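Local atomic coordinates of penicillin binding protein 2X (Streptococcus thermophilus, PDB entry 5U47), a protein that probably cross-links peptidoglycan strands as a transpeptidase of the cell-division machinery and is probably a target acylated by beta-lactam antibiotics. Residues T228-Q233 / N563-E568; K624-S629 / L643-E648. The protein carries 1 engineered substitution. All coordinates share one frame; numbering follows the deposited sequence.

Contact 1: T228-Q233 / N563-E568; sequences TFLETQ and NPVLEE
Two helices lying side by side against the five-stranded antiparallel sheet of the transpeptidase domain meet where Phe229, on helix 224-241, reaches over to Pro564, Val565 and Glu568 on helix 558-572. The short segments run antiparallel, 170° between their directions and 9.7 Å between their axes, with Leu230 and Val565 level with each other. Phe229 carries much of the contact. With CG anti to the backbone N (chi1 -170°), the ring reaches across to the other helix on the side turned away from the sheet, and CE2 comes to 3.2 Å from the carbonyl oxygen of Pro564, an oblique approach. CB of Pro564 lies in the ring plane at the edge, 3.7 Å from CE2, and Phe229 CD2 meets Val565 CG2 at 3.9 Å. Glu568 lies over one face, its CB toward the rim in a CH-pi contact 4.2 Å from the ring centroid; the bend at chi2 then folds the carboxylate back over the ring, the two planes 16° apart. This helix pair on one side of a central sheet fits the fold that penicillin-binding transpeptidases share with serine beta-lactamases, and Leu230 and Val565 belong to its sheet-facing layer: Leu230 CD1 meets Val565 CG2 at 4.0 Å, and both residues also touch Met543 on strand 541-548. Toward the other end, Gln233 NE2 passes 3.7 Å from Pro564 CG and is hydrogen-bonded to the carbonyl of Thr560.

Contact 2: K624-S629 / L643-E648; sequences KIEKVS and LIMTNE
Strands 625-628 and 641-646 pair antiparallel in the small three-stranded sheet of a PASTA domain, where 641-646 is the middle strand, and a classic beta bulge shifts the register by one residue: Glu626 and Lys627 both face Met645. The backbone bonds show it directly. Met645 O accepts from Glu626 N at 2.9 Å and from Lys627 N at 3.2 Å, the latter in the carbonyl plane on a lone pair, while Met645 N returns a bond to Lys627 O. Beyond the bulge, Ser629 N bonds to Leu643 O; at the other end Asn647 N reaches Lys624 O. Val628 and Ile644 form a non-hydrogen-bonded pair, with Val628 CA adding a CH...O contact to Leu643 O.

Van der Waals contacts lie on both faces. Ile625 and Ile644 cross on the side covered by helix 602-611, Ile625 CG1 3.5 Å from Ile644 CG2. On the opposite face Met645, bent at chi3 (77°), brings its CE against both Lys627 CD, at 3.8 Å, and Glu626 OE2, at 3.5 Å. All three side chains point the same way.

Polar side chains secure both ends. A water donates to Glu626 OE1 and to Thr646 O, bridging the strands beside the bulge. Asn647 OD1 accepts the backbone N-H of Lys624, whose N stands well above the amide's carbonyl plane. Ser629 OG sits between its backbone N and carbonyl carbon (chi1 67°), and accepts Leu643 N at 2.9 Å in a nearly straight bond of 175°.

From the N terminus, the chain first passes through the dimerisation region before reaching helix 224-241, which supplies the first half of contact 1. Some 330 residues later helix 558-572 returns beside it, so contact 1 closes a long loop that encloses most of the transpeptidase domain, all five strands of its central sheet included. The chain then enters the first PASTA domain, where contact 2 closes a far shorter loop, only 13 residues lying between its segments. The two follow in series, neither nested nor crossed. Their centres are about 43 Å apart on opposite sides of the chain's centre, one joining distant ends of the transpeptidase domain, the other neighbouring strands.

Contact 1: T228-Q233 / N563-E568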
loop_
_atom_site.group_PDB
_atom_site.type_symbol
_atom_site.label_atom_id
_atom_site.label_comp_id
_atom_site.label_asym_id
_atom_site.label_seq_id
_atom_site.Cartn_x
_atom_site.Cartn_y
_atom_site.Cartn_z
ATOM N N THR A 228 -2.140 -14.564 5.261
ATOM C CA THR A 228 -1.560 -15.917 5.122
ATOM C C THR A 228 -2.465 -16.788 4.279
ATOM O O THR A 228 -2.018 -17.483 3.370
ATOM C CB THR A 228 -1.279 -16.548 6.518
ATOM O OG1 THR A 228 -0.320 -15.734 7.194
ATOM C CG2 THR A 228 -0.715 -17.964 6.419
ATOM N N PHE A 229 -3.755 -16.690 4.542
ATOM C CA PHE A 229 -4.748 -17.444 3.809
ATOM C C PHE A 229 -4.811 -16.987 2.351
ATOM O O PHE A 229 -4.896 -17.818 1.449
ATOM C CB PHE A 229 -6.095 -17.284 4.507
ATOM C CG PHE A 229 -7.143 -18.186 4.009
ATOM C CD1 PHE A 229 -7.316 -19.437 4.568
ATOM C CD2 PHE A 229 -7.987 -17.781 3.000
ATOM C CE1 PHE A 229 -8.305 -20.280 4.106
ATOM C CE2 PHE A 229 -8.968 -18.609 2.531
ATOM C CZ PHE A 229 -9.130 -19.868 3.077
ATOM N N LEU A 230 -4.743 -15.667 2.116
ATOM C CA LEU A 230 -4.747 -15.134 0.753
ATOM C C LEU A 230 -3.555 -15.644 -0.081
ATOM O O LEU A 230 -3.714 -15.954 -1.275
ATOM C CB LEU A 230 -4.726 -13.593 0.763
ATOM C CG LEU A 230 -4.605 -12.910 -0.594
ATOM C CD1 LEU A 230 -5.768 -13.269 -1.484
ATOM C CD2 LEU A 230 -4.508 -11.406 -0.442
ATOM N N GLU A 231 -2.369 -15.694 0.533
ATOM C CA GLU A 231 -1.141 -16.151 -0.160
ATOM C C GLU A 231 -1.315 -17.584 -0.673
ATOM O O GLU A 231 -0.980 -17.893 -1.806
ATOM C CB GLU A 231 0.102 -16.065 0.755
ATOM C CG GLU A 231 0.485 -14.660 1.251
ATOM C CD GLU A 231 1.185 -13.744 0.229
ATOM O OE1 GLU A 231 1.826 -14.259 -0.704
ATOM O OE2 GLU A 231 1.131 -12.486 0.390
ATOM N N THR A 232 -1.849 -18.449 0.172
ATOM C CA THR A 232 -2.104 -19.833 -0.202
ATOM C C THR A 232 -3.083 -19.921 -1.370
ATOM O O THR A 232 -2.821 -20.629 -2.341
ATOM C CB THR A 232 -2.677 -20.616 0.984
ATOM O OG1 THR A 232 -1.793 -20.499 2.097
ATOM C CG2 THR A 232 -2.902 -22.071 0.627
ATOM N N GLN A 233 -4.196 -19.201 -1.294
ATOM C CA GLN A 233 -5.183 -19.251 -2.383
ATOM C C GLN A 233 -4.692 -18.605 -3.658
ATOM O O GLN A 233 -5.058 -19.057 -4.733
ATOM C CB GLN A 233 -6.534 -18.656 -1.972
ATOM C CG GLN A 233 -7.140 -19.376 -0.807
ATOM C CD GLN A 233 -7.251 -20.859 -1.069
ATOM O OE1 GLN A 233 -6.705 -21.632 -0.327
ATOM N NE2 GLN A 233 -7.905 -21.253 -2.188
ATOM N N ASN A 563 -13.868 -16.726 -3.211
ATOM C CA ASN A 563 -14.777 -17.414 -2.271
ATOM C C ASN A 563 -14.176 -17.729 -0.900
ATOM O O ASN A 563 -14.728 -17.306 0.112
ATOM C CB ASN A 563 -15.401 -18.712 -2.890
ATOM C CG ASN A 563 -16.168 -18.450 -4.182
ATOM O OD1 ASN A 563 -15.932 -17.463 -4.857
ATOM N ND2 ASN A 563 -17.080 -19.353 -4.534
ATOM N N PRO A 564 -13.058 -18.475 -0.858
ATOM C CA PRO A 564 -12.544 -18.820 0.470
ATOM C C PRO A 564 -11.971 -17.630 1.252
ATOM O O PRO A 564 -12.052 -17.611 2.475
ATOM C CB PRO A 564 -11.500 -19.896 0.178
ATOM C CG PRO A 564 -11.129 -19.729 -1.248
ATOM C CD PRO A 564 -12.262 -19.076 -1.945
ATOM N N VAL A 565 -11.418 -16.640 0.561
ATOM C CA VAL A 565 -10.833 -15.474 1.239
ATOM C C VAL A 565 -11.928 -14.621 1.855
ATOM O O VAL A 565 -11.835 -14.261 3.030
ATOM C CB VAL A 565 -9.922 -14.673 0.291
ATOM C CG1 VAL A 565 -9.443 -13.360 0.963
ATOM C CG2 VAL A 565 -8.734 -15.546 -0.102
ATOM N N LEU A 566 -12.983 -14.321 1.099
ATOM C CA LEU A 566 -14.109 -13.567 1.674
ATOM C C LEU A 566 -14.834 -14.334 2.774
ATOM O O LEU A 566 -15.320 -13.718 3.726
ATOM C CB LEU A 566 -15.103 -13.106 0.601
ATOM C CG LEU A 566 -14.589 -11.987 -0.280
ATOM C CD1 LEU A 566 -15.639 -11.593 -1.285
ATOM C CD2 LEU A 566 -14.170 -10.775 0.551
ATOM N N GLU A 567 -14.923 -15.660 2.653
ATOM C CA GLU A 567 -15.532 -16.469 3.712
ATOM C C GLU A 567 -14.652 -16.417 4.967
ATOM O O GLU A 567 -15.164 -16.329 6.085
ATOM C CB GLU A 567 -15.794 -17.916 3.269
ATOM C CG GLU A 567 -17.032 -18.029 2.393
ATOM C CD GLU A 567 -17.386 -19.444 1.998
ATOM O OE1 GLU A 567 -16.528 -20.353 2.107
ATOM O OE2 GLU A 567 -18.548 -19.646 1.587
ATOM N N GLU A 568 -13.331 -16.451 4.773
ATOM C CA GLU A 568 -12.410 -16.363 5.904
ATOM C C GLU A 568 -12.568 -15.003 6.569
ATOM O O GLU A 568 -12.622 -14.924 7.784
ATOM C CB GLU A 568 -10.954 -16.562 5.465
ATOM C CG GLU A 568 -9.968 -16.723 6.631
ATOM C CD GLU A 568 -10.171 -18.006 7.440
ATOM O OE1 GLU A 568 -10.891 -18.931 6.977
ATOM O OE2 GLU A 568 -9.601 -18.093 8.550
#

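Contact 2: K624-S629 / L643-E648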
loop_
_atom_site.group_PDB
_atom_site.type_symbol
_atom_site.label_atom_id
_atom_site.label_comp_id
_atom_site.label_asym_id
_atom_site.label_seq_id
_atom_site.Cartn_x
_atom_site.Cartn_y
_atom_site.Cartn_z
ATOM N N LYS A 624 2.992 23.831 -6.642
ATOM C CA LYS A 624 3.558 24.491 -5.462
ATOM C C LYS A 624 2.488 24.733 -4.425
ATOM O O LYS A 624 1.359 25.089 -4.769
ATOM C CB LYS A 624 4.133 25.874 -5.801
ATOM C CG LYS A 624 5.169 25.949 -6.914
ATOM C CD LYS A 624 6.450 25.215 -6.577
ATOM C CE LYS A 624 7.472 25.379 -7.700
ATOM N NZ LYS A 624 8.649 24.487 -7.514
ATOM N N ILE A 625 2.863 24.580 -3.155
ATOM C CA ILE A 625 1.971 24.928 -2.054
ATOM C C ILE A 625 2.001 26.458 -1.854
ATOM O O ILE A 625 3.069 27.034 -1.616
ATOM C CB ILE A 625 2.386 24.217 -0.762
ATOM C CG1 ILE A 625 2.109 22.730 -0.929
ATOM C CG2 ILE A 625 1.636 24.793 0.441
ATOM C CD1 ILE A 625 2.507 21.873 0.254
ATOM N N GLU A 626 0.834 27.094 -1.950
ATOM C CA GLU A 626 0.702 28.533 -1.755
ATOM C C GLU A 626 0.193 28.867 -0.347
ATOM O O GLU A 626 0.681 29.809 0.277
ATOM C CB GLU A 626 -0.218 29.122 -2.815
ATOM C CG GLU A 626 -0.378 30.621 -2.727
ATOM C CD GLU A 626 -1.214 31.175 -3.861
ATOM O OE1 GLU A 626 -1.021 30.748 -5.022
ATOM O OE2 GLU A 626 -2.066 32.046 -3.590
ATOM N N LYS A 627 -0.801 28.126 0.139
ATOM C CA LYS A 627 -1.326 28.339 1.493
ATOM C C LYS A 627 -1.710 27.029 2.135
ATOM O O LYS A 627 -2.030 26.046 1.431
ATOM C CB LYS A 627 -2.557 29.241 1.487
ATOM C CG LYS A 627 -2.276 30.675 1.122
ATOM C CD LYS A 627 -3.543 31.507 1.127
ATOM C CE LYS A 627 -3.250 32.899 0.589
ATOM N NZ LYS A 627 -4.488 33.706 0.480
ATOM N N VAL A 628 -1.692 27.023 3.466
ATOM C CA VAL A 628 -2.080 25.844 4.249
ATOM C C VAL A 628 -2.982 26.324 5.381
ATOM O O VAL A 628 -2.737 27.405 5.951
ATOM C CB VAL A 628 -0.848 25.101 4.805
ATOM C CG1 VAL A 628 -1.253 23.781 5.447
ATOM C CG2 VAL A 628 0.166 24.839 3.691
ATOM N N SER A 629 -3.999 25.525 5.728
ATOM C CA SER A 629 -4.990 25.925 6.754
ATOM C C SER A 629 -4.493 25.867 8.208
ATOM O O SER A 629 -5.215 26.272 9.118
ATOM C CB SER A 629 -6.263 25.093 6.631
ATOM O OG SER A 629 -6.032 23.737 6.959
ATOM N N LEU A 643 -6.338 21.841 4.834
ATOM C CA LEU A 643 -6.358 22.261 3.434
ATOM C C LEU A 643 -4.970 22.690 2.981
ATOM O O LEU A 643 -4.279 23.401 3.705
ATOM C CB LEU A 643 -7.273 23.445 3.231
ATOM C CG LEU A 643 -8.739 23.334 3.603
ATOM C CD1 LEU A 643 -9.402 24.678 3.321
ATOM C CD2 LEU A 643 -9.409 22.203 2.833
ATOM N N ILE A 644 -4.585 22.253 1.790
ATOM C CA ILE A 644 -3.334 22.643 1.141
ATOM C C ILE A 644 -3.787 23.282 -0.165
ATOM O O ILE A 644 -4.281 22.587 -1.065
ATOM C CB ILE A 644 -2.415 21.439 0.855
ATOM C CG1 ILE A 644 -1.962 20.772 2.153
ATOM C CG2 ILE A 644 -1.181 21.858 0.059
ATOM C CD1 ILE A 644 -1.237 19.455 1.921
ATOM N N MET A 645 -3.668 24.604 -0.265
ATOM C CA MET A 645 -4.058 25.290 -1.502
ATOM C C MET A 645 -2.846 25.420 -2.398
ATOM O O MET A 645 -1.858 26.022 -2.008
ATOM C CB MET A 645 -4.637 26.670 -1.238
ATOM C CG MET A 645 -5.316 27.295 -2.465
ATOM S SD MET A 645 -5.917 28.955 -2.105
ATOM C CE MET A 645 -4.390 29.883 -2.159
ATOM N N THR A 646 -2.932 24.868 -3.603
ATOM C CA THR A 646 -1.814 24.940 -4.534
ATOM C C THR A 646 -1.855 26.274 -5.251
ATOM O O THR A 646 -2.813 27.039 -5.105
ATOM C CB THR A 646 -1.864 23.834 -5.596
ATOM O OG1 THR A 646 -2.948 24.086 -6.501
ATOM C CG2 THR A 646 -2.021 22.473 -4.942
ATOM N N ASN A 647 -0.830 26.529 -6.059
ATOM C CA ASN A 647 -0.754 27.782 -6.803
ATOM C C ASN A 647 -1.636 27.823 -8.064
ATOM O O ASN A 647 -1.641 28.824 -8.757
ATOM C CB ASN A 647 0.698 28.163 -7.136
ATOM C CG ASN A 647 1.377 27.181 -8.058
ATOM O OD1 ASN A 647 1.085 25.982 -8.055
ATOM N ND2 ASN A 647 2.332 27.676 -8.818
ATOM N N GLU A 648 -2.366 26.750 -8.368
ATOM C CA GLU A 648 -3.297 26.766 -9.509
ATOM C C GLU A 648 -4.612 26.133 -9.074
ATOM O O GLU A 648 -4.793 24.917 -9.149
ATOM C CB GLU A 648 -2.719 26.074 -10.734
ATOM C CG GLU A 648 -3.644 26.190 -11.935
ATOM C CD GLU A 648 -3.060 25.619 -13.207
ATOM O OE1 GLU A 648 -1.953 25.037 -13.152
ATOM O OE2 GLU A 648 -3.723 25.746 -14.260
HETATM O O HOH W 1 -3.881 29.461 -5.759
#